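Local coordinates for protein Rho guanine nucleotide exchange factor 3 (Mus musculus, PDB 2Z0Q) that acts as a guanine nucleotide exchange factor for the small GTPases RhoA and RhoB, here seen as its DH-PH fragment, at residues V254-R259 against Y269-Q274; V231-G236 against V248-E253; F310-F315 against T323-A328. All coordinates share one frame; numbering follows the deposited sequence.

Contact 1 of 3, residues V254-R259 against Y269-Q274; sequences VLVITR and YQLYRQ. With SO4 (sulfate ion), chain C; SO4 (sulfate ion), chain D.
The Tyr272 ring meets the opposite strand through two carbons that reach it at a slant: Arg259 CD at 3.7 Å from Tyr272 CD1, and the CG2 methyl of Ile257 beside CD2. Over the centre of one ring face sits NH1 of the adjacent Arg273, while O2 of a sulfate, probably from the crystallisation liquor, lies at the ring edge and accepts a hydrogen bond from Tyr272 OH at 2.6 Å. With its CG anti to the backbone N (chi1 -175°), Tyr272 carries its ring toward Ile257 and Arg259. The Arg273 guanidinium meets two sulfates at its edge: NE and NH2 bond the second ion, NH1 and NH2 the first, and NH1 also reaches Tyr272 O from above the carbonyl plane. All these partners lie round its rim, close to its own plane, which should hold the group flat and fix its rotation; the two anions probably offset its charge and that of nearby Arg242. At the far end, Thr258 OG1 lies at the edge of the Tyr269 ring, 3.5 Å from Tyr269 CB, although its hydrogen bond goes to His247 O; Phe249 meets this ring edge-to-face.

The backbones pair antiparallel. Tyr272 N gives Ile257 O an almost straight bond of 2.8 Å (177° at the hydrogen), and Arg259 and Gln270 exchange N-H...O bonds in both directions. Val256 CG1 packs against Leu271 CG at 3.7 Å. Leu214 of the short strand 214-215 touches Val256, Thr258, Tyr269 and Leu271, strand 245-251 flanks Val256 and Thr258, and His324 of strand 322-327 lies against Ile257 and Arg273.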
loop_
_atom_site.group_PDB
_atom_site.type_symbol
_atom_site.label_atom_id
_atom_site.label_comp_id
_atom_site.label_asym_id
_atom_site.label_seq_id
_atom_site.Cartn_x
_atom_site.Cartn_y
_atom_site.Cartn_z
ATOM N N VAL A 254 14.273 2.359 15.571
ATOM C CA VAL A 254 14.333 1.017 16.161
ATOM C C VAL A 254 13.730 -0.076 15.288
ATOM O O VAL A 254 12.683 0.105 14.655
ATOM C CB VAL A 254 13.665 1.023 17.590
ATOM C CG1 VAL A 254 12.186 1.376 17.467
ATOM C CG2 VAL A 254 13.837 -0.375 18.307
ATOM N N LEU A 255 14.417 -1.229 15.250
ATOM C CA LEU A 255 13.931 -2.379 14.497
ATOM C C LEU A 255 13.220 -3.322 15.481
ATOM O O LEU A 255 13.735 -3.613 16.560
ATOM C CB LEU A 255 15.101 -3.109 13.833
ATOM C CG LEU A 255 14.712 -4.290 12.925
ATOM C CD1 LEU A 255 14.305 -3.758 11.558
ATOM C CD2 LEU A 255 15.900 -5.262 12.738
ATOM N N VAL A 256 12.027 -3.785 15.118
ATOM C CA VAL A 256 11.256 -4.681 15.999
ATOM C C VAL A 256 10.962 -5.954 15.208
ATOM O O VAL A 256 10.415 -5.911 14.103
ATOM C CB VAL A 256 9.939 -4.004 16.475
ATOM C CG1 VAL A 256 9.180 -4.963 17.472
ATOM C CG2 VAL A 256 10.275 -2.712 17.175
ATOM N N ILE A 257 11.342 -7.097 15.778
ATOM C CA ILE A 257 11.177 -8.385 15.109
ATOM C C ILE A 257 10.088 -9.147 15.875
ATOM O O ILE A 257 10.161 -9.271 17.094
ATOM C CB ILE A 257 12.518 -9.218 15.150
ATOM C CG1 ILE A 257 13.632 -8.423 14.446
ATOM C CG2 ILE A 257 12.307 -10.557 14.456
ATOM C CD1 ILE A 257 15.019 -9.100 14.479
ATOM N N THR A 258 9.088 -9.626 15.146
ATOM C CA THR A 258 7.945 -10.276 15.794
ATOM C C THR A 258 7.447 -11.465 15.022
ATOM O O THR A 258 7.938 -11.759 13.929
ATOM C CB THR A 258 6.760 -9.293 15.835
ATOM O OG1 THR A 258 6.167 -9.212 14.517
ATOM C CG2 THR A 258 7.237 -7.906 16.282
ATOM N N ARG A 259 6.463 -12.147 15.624
ATOM C CA ARG A 259 5.744 -13.233 14.965
ATOM C C ARG A 259 4.286 -12.795 15.027
ATOM O O ARG A 259 3.842 -12.298 16.063
ATOM C CB ARG A 259 5.935 -14.564 15.693
ATOM C CG ARG A 259 7.335 -15.130 15.475
ATOM C CD ARG A 259 7.636 -16.165 16.538
ATOM N NE ARG A 259 6.764 -17.317 16.443
ATOM C CZ ARG A 259 6.445 -18.082 17.491
ATOM N NH1 ARG A 259 6.921 -17.789 18.702
ATOM N NH2 ARG A 259 5.671 -19.143 17.322
ATOM N N TYR A 269 1.317 -8.908 17.197
ATOM C CA TYR A 269 2.704 -9.178 16.753
ATOM C C TYR A 269 3.562 -9.337 18.011
ATOM O O TYR A 269 3.984 -8.363 18.665
ATOM C CB TYR A 269 3.186 -8.013 15.849
ATOM C CG TYR A 269 2.252 -7.804 14.673
ATOM C CD1 TYR A 269 2.302 -8.629 13.555
ATOM C CD2 TYR A 269 1.226 -6.860 14.744
ATOM C CE1 TYR A 269 1.350 -8.538 12.541
ATOM C CE2 TYR A 269 0.266 -6.752 13.719
ATOM C CZ TYR A 269 0.330 -7.585 12.644
ATOM O OH TYR A 269 -0.652 -7.488 11.675
ATOM N N GLN A 270 3.783 -10.606 18.350
ATOM C CA GLN A 270 4.522 -11.003 19.537
ATOM C C GLN A 270 6.026 -10.781 19.341
ATOM O O GLN A 270 6.626 -11.374 18.421
ATOM C CB GLN A 270 4.191 -12.493 19.819
ATOM C CG GLN A 270 4.841 -13.032 21.089
ATOM C CD GLN A 270 4.519 -14.505 21.314
ATOM O OE1 GLN A 270 3.622 -15.058 20.691
ATOM N NE2 GLN A 270 5.266 -15.139 22.198
ATOM N N LEU A 271 6.617 -9.908 20.151
ATOM C CA LEU A 271 8.052 -9.635 19.963
ATOM C C LEU A 271 8.846 -10.938 20.083
ATOM O O LEU A 271 8.633 -11.721 21.018
ATOM C CB LEU A 271 8.570 -8.588 20.944
ATOM C CG LEU A 271 8.523 -7.161 20.353
ATOM C CD1 LEU A 271 7.069 -6.697 20.260
ATOM C CD2 LEU A 271 9.362 -6.210 21.184
ATOM N N TYR A 272 9.758 -11.153 19.127
ATOM C CA TYR A 272 10.593 -12.375 19.078
ATOM C C TYR A 272 11.891 -12.238 19.902
ATOM O O TYR A 272 12.425 -13.233 20.424
ATOM C CB TYR A 272 10.893 -12.659 17.604
ATOM C CG TYR A 272 11.631 -13.936 17.289
ATOM C CD1 TYR A 272 11.056 -15.172 17.569
ATOM C CD2 TYR A 272 12.857 -13.904 16.595
ATOM C CE1 TYR A 272 11.663 -16.363 17.168
ATOM C CE2 TYR A 272 13.487 -15.107 16.170
ATOM C CZ TYR A 272 12.873 -16.322 16.463
ATOM O OH TYR A 272 13.396 -17.498 16.024
ATOM N N ARG A 273 12.391 -11.015 20.004
ATOM C CA ARG A 273 13.590 -10.680 20.771
ATOM C C ARG A 273 13.388 -9.252 21.201
ATOM O O ARG A 273 12.391 -8.604 20.828
ATOM C CB ARG A 273 14.857 -10.760 19.908
ATOM C CG ARG A 273 15.115 -12.129 19.342
ATOM C CD ARG A 273 15.726 -13.074 20.387
ATOM N NE ARG A 273 16.264 -14.286 19.754
ATOM C CZ ARG A 273 15.545 -15.352 19.424
ATOM N NH1 ARG A 273 14.233 -15.386 19.659
ATOM N NH2 ARG A 273 16.150 -16.412 18.888
ATOM N N GLN A 274 14.341 -8.741 21.953
ATOM C CA GLN A 274 14.271 -7.352 22.377
ATOM C C GLN A 274 14.515 -6.478 21.154
ATOM O O GLN A 274 15.197 -6.873 20.207
ATOM C CB GLN A 274 15.308 -7.096 23.445
ATOM C CG GLN A 274 15.088 -8.069 24.599
ATOM C CD GLN A 274 16.087 -7.881 25.701
ATOM O OE1 GLN A 274 17.187 -7.402 25.468
ATOM N NE2 GLN A 274 15.713 -8.277 26.919
HETATM S S SO4 C . 13.867 -19.444 18.624
HETATM O O1 SO4 C . 13.909 -20.729 19.402
HETATM O O2 SO4 C . 12.882 -19.584 17.485
HETATM O O3 SO4 C . 13.419 -18.330 19.527
HETATM O O4 SO4 C . 15.258 -19.155 18.131
HETATM S S SO4 D . 19.591 -14.617 18.991
HETATM O O1 SO4 D . 19.738 -14.692 20.490
HETATM O O2 SO4 D . 18.907 -15.867 18.533
HETATM O O3 SO4 D . 18.712 -13.472 18.650
HETATM O O4 SO4 D . 20.908 -14.459 18.313
HETATM O O HOH W 1 12.730 -7.221 18.239
HETATM O O HOH W 2 5.642 -18.509 21.724
#

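Contact 2 of 3, residues V231-G236 against V248-E253; sequences VLCCHG and VFLFQE
The first hairpin of the PH domain, strands 232-240 and 245-251, puts Leu232 against Phe251 near the ends of the two segments. The Leu232 CD1 methyl stands over one face of the Phe251 ring, 3.7 Å from its centroid, in a CH-pi contact; chi1 of -171°, with CG anti to the backbone N, swings the leucine branch there, and its CD2 meets the edge of the Phe249 ring. On the same face of the sheet, His235 and Phe249 lie side by side, their ring planes 18° apart but slid so far that they barely overlap; His235 CB comes 3.5 Å from Phe249 CD1. The imidazole bonds His247 through ND1 and Glu206 of helix 180-213 through NE2.

Between Leu232 and Cys234 the register slips by one residue. Cys233 and Cys234 both face Leu250, a classic beta bulge, and both of their N-H groups send weak bonds to Leu250 O. Regular antiparallel pairing resumes beyond it: Leu250 N to Cys234 O at 2.9 Å, then Gly236 and Val248 bonded in both directions. Cys233, turned toward the partner strand, packs its CB on Leu250 CD2 at 3.8 Å; on the face away from the rings Cys234 SG touches Leu250 CB and meets Trp337 and Cys340 of helix 331-345.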
loop_
_atom_site.group_PDB
_atom_site.type_symbol
_atom_site.label_atom_id
_atom_site.label_comp_id
_atom_site.label_asym_id
_atom_site.label_seq_id
_atom_site.Cartn_x
_atom_site.Cartn_y
_atom_site.Cartn_z
ATOM N N VAL A 231 7.219 7.351 12.802
ATOM C CA VAL A 231 7.364 6.908 11.417
ATOM C C VAL A 231 7.719 5.429 11.274
ATOM O O VAL A 231 8.652 4.962 11.913
ATOM C CB VAL A 231 8.452 7.750 10.673
ATOM C CG1 VAL A 231 9.758 7.700 11.430
ATOM C CG2 VAL A 231 8.644 7.258 9.256
ATOM N N LEU A 232 6.954 4.700 10.473
ATOM C CA LEU A 232 7.299 3.307 10.198
ATOM C C LEU A 232 7.926 3.380 8.796
ATOM O O LEU A 232 7.216 3.524 7.798
ATOM C CB LEU A 232 6.049 2.413 10.203
ATOM C CG LEU A 232 6.181 0.901 10.147
ATOM C CD1 LEU A 232 7.237 0.418 11.214
ATOM C CD2 LEU A 232 4.810 0.242 10.416
ATOM N N CYS A 233 9.254 3.300 8.740
ATOM C CA CYS A 233 9.995 3.354 7.480
ATOM C C CYS A 233 9.555 2.253 6.533
ATOM O O CYS A 233 9.305 2.494 5.346
ATOM C CB CYS A 233 11.497 3.276 7.744
ATOM S SG CYS A 233 12.160 4.475 8.921
ATOM N N CYS A 234 9.478 1.020 7.030
ATOM C CA CYS A 234 8.997 -0.087 6.226
ATOM C C CYS A 234 8.733 -1.269 7.159
ATOM O O CYS A 234 9.171 -1.252 8.317
ATOM C CB CYS A 234 10.011 -0.501 5.145
ATOM S SG CYS A 234 11.490 -1.310 5.807
ATOM N N HIS A 235 7.989 -2.259 6.665
ATOM C CA HIS A 235 7.709 -3.454 7.464
ATOM C C HIS A 235 7.306 -4.577 6.516
ATOM O O HIS A 235 6.922 -4.340 5.350
ATOM C CB HIS A 235 6.592 -3.158 8.524
ATOM C CG HIS A 235 5.214 -3.029 7.940
ATOM N ND1 HIS A 235 4.363 -4.102 7.794
ATOM C CD2 HIS A 235 4.585 -1.967 7.375
ATOM C CE1 HIS A 235 3.270 -3.712 7.155
ATOM N NE2 HIS A 235 3.383 -2.420 6.886
ATOM N N GLY A 236 7.395 -5.820 6.977
ATOM C CA GLY A 236 7.037 -6.895 6.097
ATOM C C GLY A 236 7.453 -8.243 6.659
ATOM O O GLY A 236 8.149 -8.308 7.671
ATOM N N VAL A 248 8.689 -8.095 10.477
ATOM C CA VAL A 248 9.662 -7.156 10.981
ATOM C C VAL A 248 9.240 -5.711 10.716
ATOM O O VAL A 248 8.749 -5.387 9.645
ATOM C CB VAL A 248 11.037 -7.452 10.348
ATOM C CG1 VAL A 248 12.062 -6.472 10.830
ATOM C CG2 VAL A 248 11.438 -8.891 10.678
ATOM N N PHE A 249 9.489 -4.870 11.695
ATOM C CA PHE A 249 9.118 -3.459 11.644
ATOM C C PHE A 249 10.329 -2.552 11.834
ATOM O O PHE A 249 11.003 -2.589 12.874
ATOM C CB PHE A 249 8.128 -3.142 12.783
ATOM C CG PHE A 249 6.829 -3.897 12.692
ATOM C CD1 PHE A 249 5.782 -3.432 11.894
ATOM C CD2 PHE A 249 6.656 -5.083 13.397
ATOM C CE1 PHE A 249 4.583 -4.139 11.802
ATOM C CE2 PHE A 249 5.482 -5.780 13.307
ATOM C CZ PHE A 249 4.423 -5.312 12.507
ATOM N N LEU A 250 10.594 -1.722 10.831
ATOM C CA LEU A 250 11.654 -0.759 10.940
ATOM C C LEU A 250 11.030 0.620 11.248
ATOM O O LEU A 250 10.521 1.298 10.353
ATOM C CB LEU A 250 12.450 -0.653 9.624
ATOM C CG LEU A 250 13.529 0.454 9.677
ATOM C CD1 LEU A 250 14.603 0.142 10.743
ATOM C CD2 LEU A 250 14.155 0.588 8.309
ATOM N N PHE A 251 11.040 1.002 12.518
ATOM C CA PHE A 251 10.564 2.334 12.895
ATOM C C PHE A 251 11.804 3.219 12.660
ATOM O O PHE A 251 12.907 2.703 12.513
ATOM C CB PHE A 251 10.137 2.351 14.368
ATOM C CG PHE A 251 8.859 1.589 14.630
ATOM C CD1 PHE A 251 7.611 2.149 14.320
ATOM C CD2 PHE A 251 8.906 0.316 15.184
ATOM C CE1 PHE A 251 6.420 1.446 14.563
ATOM C CE2 PHE A 251 7.738 -0.400 15.431
ATOM C CZ PHE A 251 6.480 0.168 15.121
ATOM N N GLN A 252 11.652 4.546 12.631
ATOM C CA GLN A 252 12.811 5.378 12.332
ATOM C C GLN A 252 14.060 5.090 13.146
ATOM O O GLN A 252 15.170 5.050 12.606
ATOM C CB GLN A 252 12.463 6.856 12.497
ATOM C CG GLN A 252 13.554 7.804 11.987
ATOM C CD GLN A 252 13.684 7.759 10.481
ATOM O OE1 GLN A 252 14.408 6.930 9.937
ATOM N NE2 GLN A 252 12.955 8.652 9.791
ATOM N N GLU A 253 13.888 4.863 14.442
ATOM C CA GLU A 253 15.035 4.652 15.301
ATOM C C GLU A 253 15.182 3.262 15.911
ATOM O O GLU A 253 16.124 3.027 16.662
ATOM C CB GLU A 253 15.012 5.696 16.425
ATOM C CG GLU A 253 15.069 7.145 15.897
ATOM C CD GLU A 253 15.129 8.150 17.029
ATOM O OE1 GLU A 253 16.083 8.069 17.825
ATOM O OE2 GLU A 253 14.221 9.001 17.138
#

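Contact 3 of 3, residues F310-F315 against T323-A328; sequences FFRVSF and THSLQA. With SO4 (sulfate ion), chain D.
Phe310 lays its ring across the Gln327 side chain, whose CB stands over the ring centre, 3.5 Å from the centroid and 13° off the normal, a close CH-pi contact. Beyond CB the extended glutamine passes out across the CD1-CE1 side of the ring, its NE2 3.6 Å from Phe310 CE1, and the amide plane is turned 33° from that of the ring. NE2 itself bonds Lys308 O, which fixes the amide end. At the ring's edge lies Ser325 O, 3.6 Å from Phe310 CE2. An alanine in place of Phe310 would probably leave the methylene groups of Gln327 without their aromatic cover and open a gap beside Ser325.

On the same face, Arg312 runs out over Thr323, Arg312 CD lying 3.6 Å from Thr323 OG1. The chain then bends at chi3 (-34°), carrying the guanidinium toward Ser325, where a water in its plane accepts from Arg312 NH1 at 2.8 Å and also bonds Thr323 OG1 and Ser325 OG. The water therefore joins three side chains of the two strands.

The other face carries Phe311, Val313, His324 and Leu326. Leu326 CB lies over one face of the Phe311 ring, offset toward the rim, and Leu326 CD1 is 4.2 Å from Phe311 CE1; Leu338 and Ile341 of helix 331-345 also touch this ring. His324 bonds Gln322 through NE2, while Thr323 N donates to a sulfate oxygen.

Phe311 with Leu326 and Val313 with His324 are hydrogen-bonded pairs, each bonded in both directions; Leu326 N to Phe311 O is nearly linear at 2.8 Å. This is a regular antiparallel hairpin, the last pair of strands in the PH fold, which leads directly into the C-terminal helix that packs against it.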
loop_
_atom_site.group_PDB
_atom_site.type_symbol
_atom_site.label_atom_id
_atom_site.label_comp_id
_atom_site.label_asym_id
_atom_site.label_seq_id
_atom_site.Cartn_x
_atom_site.Cartn_y
_atom_site.Cartn_z
ATOM N N PHE A 310 19.008 -13.335 1.270
ATOM C CA PHE A 310 19.170 -13.171 2.712
ATOM C C PHE A 310 20.036 -11.976 3.078
ATOM O O PHE A 310 20.850 -11.503 2.283
ATOM C CB PHE A 310 19.870 -14.406 3.324
ATOM C CG PHE A 310 18.946 -15.491 3.778
ATOM C CD1 PHE A 310 18.551 -16.516 2.904
ATOM C CD2 PHE A 310 18.504 -15.523 5.096
ATOM C CE1 PHE A 310 17.728 -17.553 3.348
ATOM C CE2 PHE A 310 17.696 -16.534 5.546
ATOM C CZ PHE A 310 17.296 -17.569 4.673
ATOM N N PHE A 311 19.835 -11.457 4.286
ATOM C CA PHE A 311 20.730 -10.413 4.806
ATOM C C PHE A 311 20.799 -10.658 6.303
ATOM O O PHE A 311 19.958 -11.368 6.850
ATOM C CB PHE A 311 20.283 -8.979 4.451
ATOM C CG PHE A 311 18.924 -8.597 4.972
ATOM C CD1 PHE A 311 18.788 -7.955 6.179
ATOM C CD2 PHE A 311 17.780 -8.866 4.218
ATOM C CE1 PHE A 311 17.514 -7.560 6.650
ATOM C CE2 PHE A 311 16.517 -8.477 4.674
ATOM C CZ PHE A 311 16.379 -7.833 5.863
ATOM N N ARG A 312 21.817 -10.108 6.942
ATOM C CA ARG A 312 22.006 -10.315 8.366
ATOM C C ARG A 312 21.895 -9.026 9.163
ATOM O O ARG A 312 22.393 -7.986 8.783
ATOM C CB ARG A 312 23.398 -10.939 8.620
ATOM C CG ARG A 312 23.639 -11.396 10.090
ATOM C CD ARG A 312 25.053 -11.978 10.336
ATOM N NE ARG A 312 25.717 -12.732 9.252
ATOM C CZ ARG A 312 25.582 -14.033 9.012
ATOM N NH1 ARG A 312 24.785 -14.804 9.728
ATOM N NH2 ARG A 312 26.343 -14.598 8.121
ATOM N N VAL A 313 21.211 -9.115 10.283
ATOM C CA VAL A 313 21.113 -8.002 11.182
ATOM C C VAL A 313 21.628 -8.501 12.528
ATOM O O VAL A 313 21.202 -9.545 12.998
ATOM C CB VAL A 313 19.665 -7.525 11.369
ATOM C CG1 VAL A 313 19.634 -6.546 12.452
ATOM C CG2 VAL A 313 19.119 -6.874 10.059
ATOM N N SER A 314 22.551 -7.759 13.143
ATOM C CA SER A 314 23.064 -8.186 14.444
ATOM C C SER A 314 23.138 -6.991 15.408
ATOM O O SER A 314 23.174 -5.811 15.009
ATOM C CB SER A 314 24.423 -8.890 14.264
ATOM O OG SER A 314 25.440 -7.971 13.974
ATOM N N PHE A 315 23.125 -7.317 16.679
ATOM C CA PHE A 315 23.090 -6.340 17.741
ATOM C C PHE A 315 23.952 -6.827 18.900
ATOM O O PHE A 315 23.739 -7.910 19.474
ATOM C CB PHE A 315 21.620 -6.195 18.149
ATOM C CG PHE A 315 21.383 -5.354 19.362
ATOM C CD1 PHE A 315 22.029 -4.142 19.514
ATOM C CD2 PHE A 315 20.405 -5.731 20.296
ATOM C CE1 PHE A 315 21.707 -3.287 20.588
ATOM C CE2 PHE A 315 20.074 -4.884 21.366
ATOM C CZ PHE A 315 20.734 -3.655 21.504
ATOM N N THR A 323 21.636 -12.067 16.679
ATOM C CA THR A 323 21.989 -12.064 15.278
ATOM C C THR A 323 20.827 -12.745 14.538
ATOM O O THR A 323 20.315 -13.752 14.989
ATOM C CB THR A 323 23.347 -12.750 14.979
ATOM O OG1 THR A 323 23.703 -12.471 13.609
ATOM C CG2 THR A 323 23.324 -14.272 15.239
ATOM N N HIS A 324 20.433 -12.181 13.394
ATOM C CA HIS A 324 19.331 -12.743 12.607
ATOM C C HIS A 324 19.695 -12.780 11.126
ATOM O O HIS A 324 20.187 -11.786 10.596
ATOM C CB HIS A 324 18.110 -11.842 12.752
ATOM C CG HIS A 324 17.660 -11.676 14.161
ATOM N ND1 HIS A 324 16.875 -12.607 14.804
ATOM C CD2 HIS A 324 17.936 -10.714 15.071
ATOM C CE1 HIS A 324 16.687 -12.220 16.056
ATOM N NE2 HIS A 324 17.322 -11.074 16.242
ATOM N N SER A 325 19.484 -13.922 10.481
ATOM C CA SER A 325 19.711 -14.076 9.029
ATOM C C SER A 325 18.276 -14.121 8.517
ATOM O O SER A 325 17.562 -15.054 8.824
ATOM C CB SER A 325 20.448 -15.391 8.746
ATOM O OG SER A 325 21.772 -15.253 9.220
ATOM N N LEU A 326 17.894 -13.107 7.744
ATOM C CA LEU A 326 16.514 -12.923 7.317
ATOM C C LEU A 326 16.403 -13.003 5.794
ATOM O O LEU A 326 17.236 -12.437 5.106
ATOM C CB LEU A 326 16.050 -11.536 7.809
ATOM C CG LEU A 326 16.101 -11.287 9.319
ATOM C CD1 LEU A 326 15.701 -9.835 9.632
ATOM C CD2 LEU A 326 15.119 -12.252 10.018
ATOM N N GLN A 327 15.354 -13.652 5.300
ATOM C CA GLN A 327 15.154 -13.847 3.862
ATOM C C GLN A 327 13.981 -13.039 3.345
ATOM O O GLN A 327 12.871 -13.166 3.867
ATOM C CB GLN A 327 14.893 -15.328 3.536
ATOM C CG GLN A 327 14.712 -15.578 2.029
ATOM C CD GLN A 327 14.410 -17.028 1.723
ATOM O OE1 GLN A 327 13.481 -17.597 2.298
ATOM N NE2 GLN A 327 15.181 -17.634 0.822
ATOM N N ALA A 328 14.251 -12.196 2.343
ATOM C CA ALA A 328 13.215 -11.360 1.733
ATOM C C ALA A 328 12.446 -12.179 0.714
ATOM O O ALA A 328 12.837 -13.285 0.347
ATOM C CB ALA A 328 13.837 -10.119 1.068
HETATM S S SO4 D . 19.591 -14.617 18.991
HETATM O O1 SO4 D . 19.738 -14.692 20.490
HETATM O O2 SO4 D . 18.907 -15.867 18.533
HETATM O O3 SO4 D . 18.712 -13.472 18.650
HETATM O O4 SO4 D . 20.908 -14.459 18.313
HETATM O O HOH W 3 22.917 -14.479 11.741
#

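In the fold
From the N terminus the chain runs through the helices of the DH domain, and helix 180-213 delivers it to the PH domain, where all three contacts lie. Contact 2 comes first, closing a hairpin with 11 residues between its segments; contact 1 follows with nine, and contact 3 with seven. They stand in series, neither nested nor crossing. Contacts 2 and 1 are joined by neighbouring strands 245-251 and 254-263, with a probable bond from Val256 N to Phe249 O. Contact 3 connects back through strand 322-327, which pairs with strand 232-240 of contact 2 and also packs against contact 1, the two contacts sharing one sulfate.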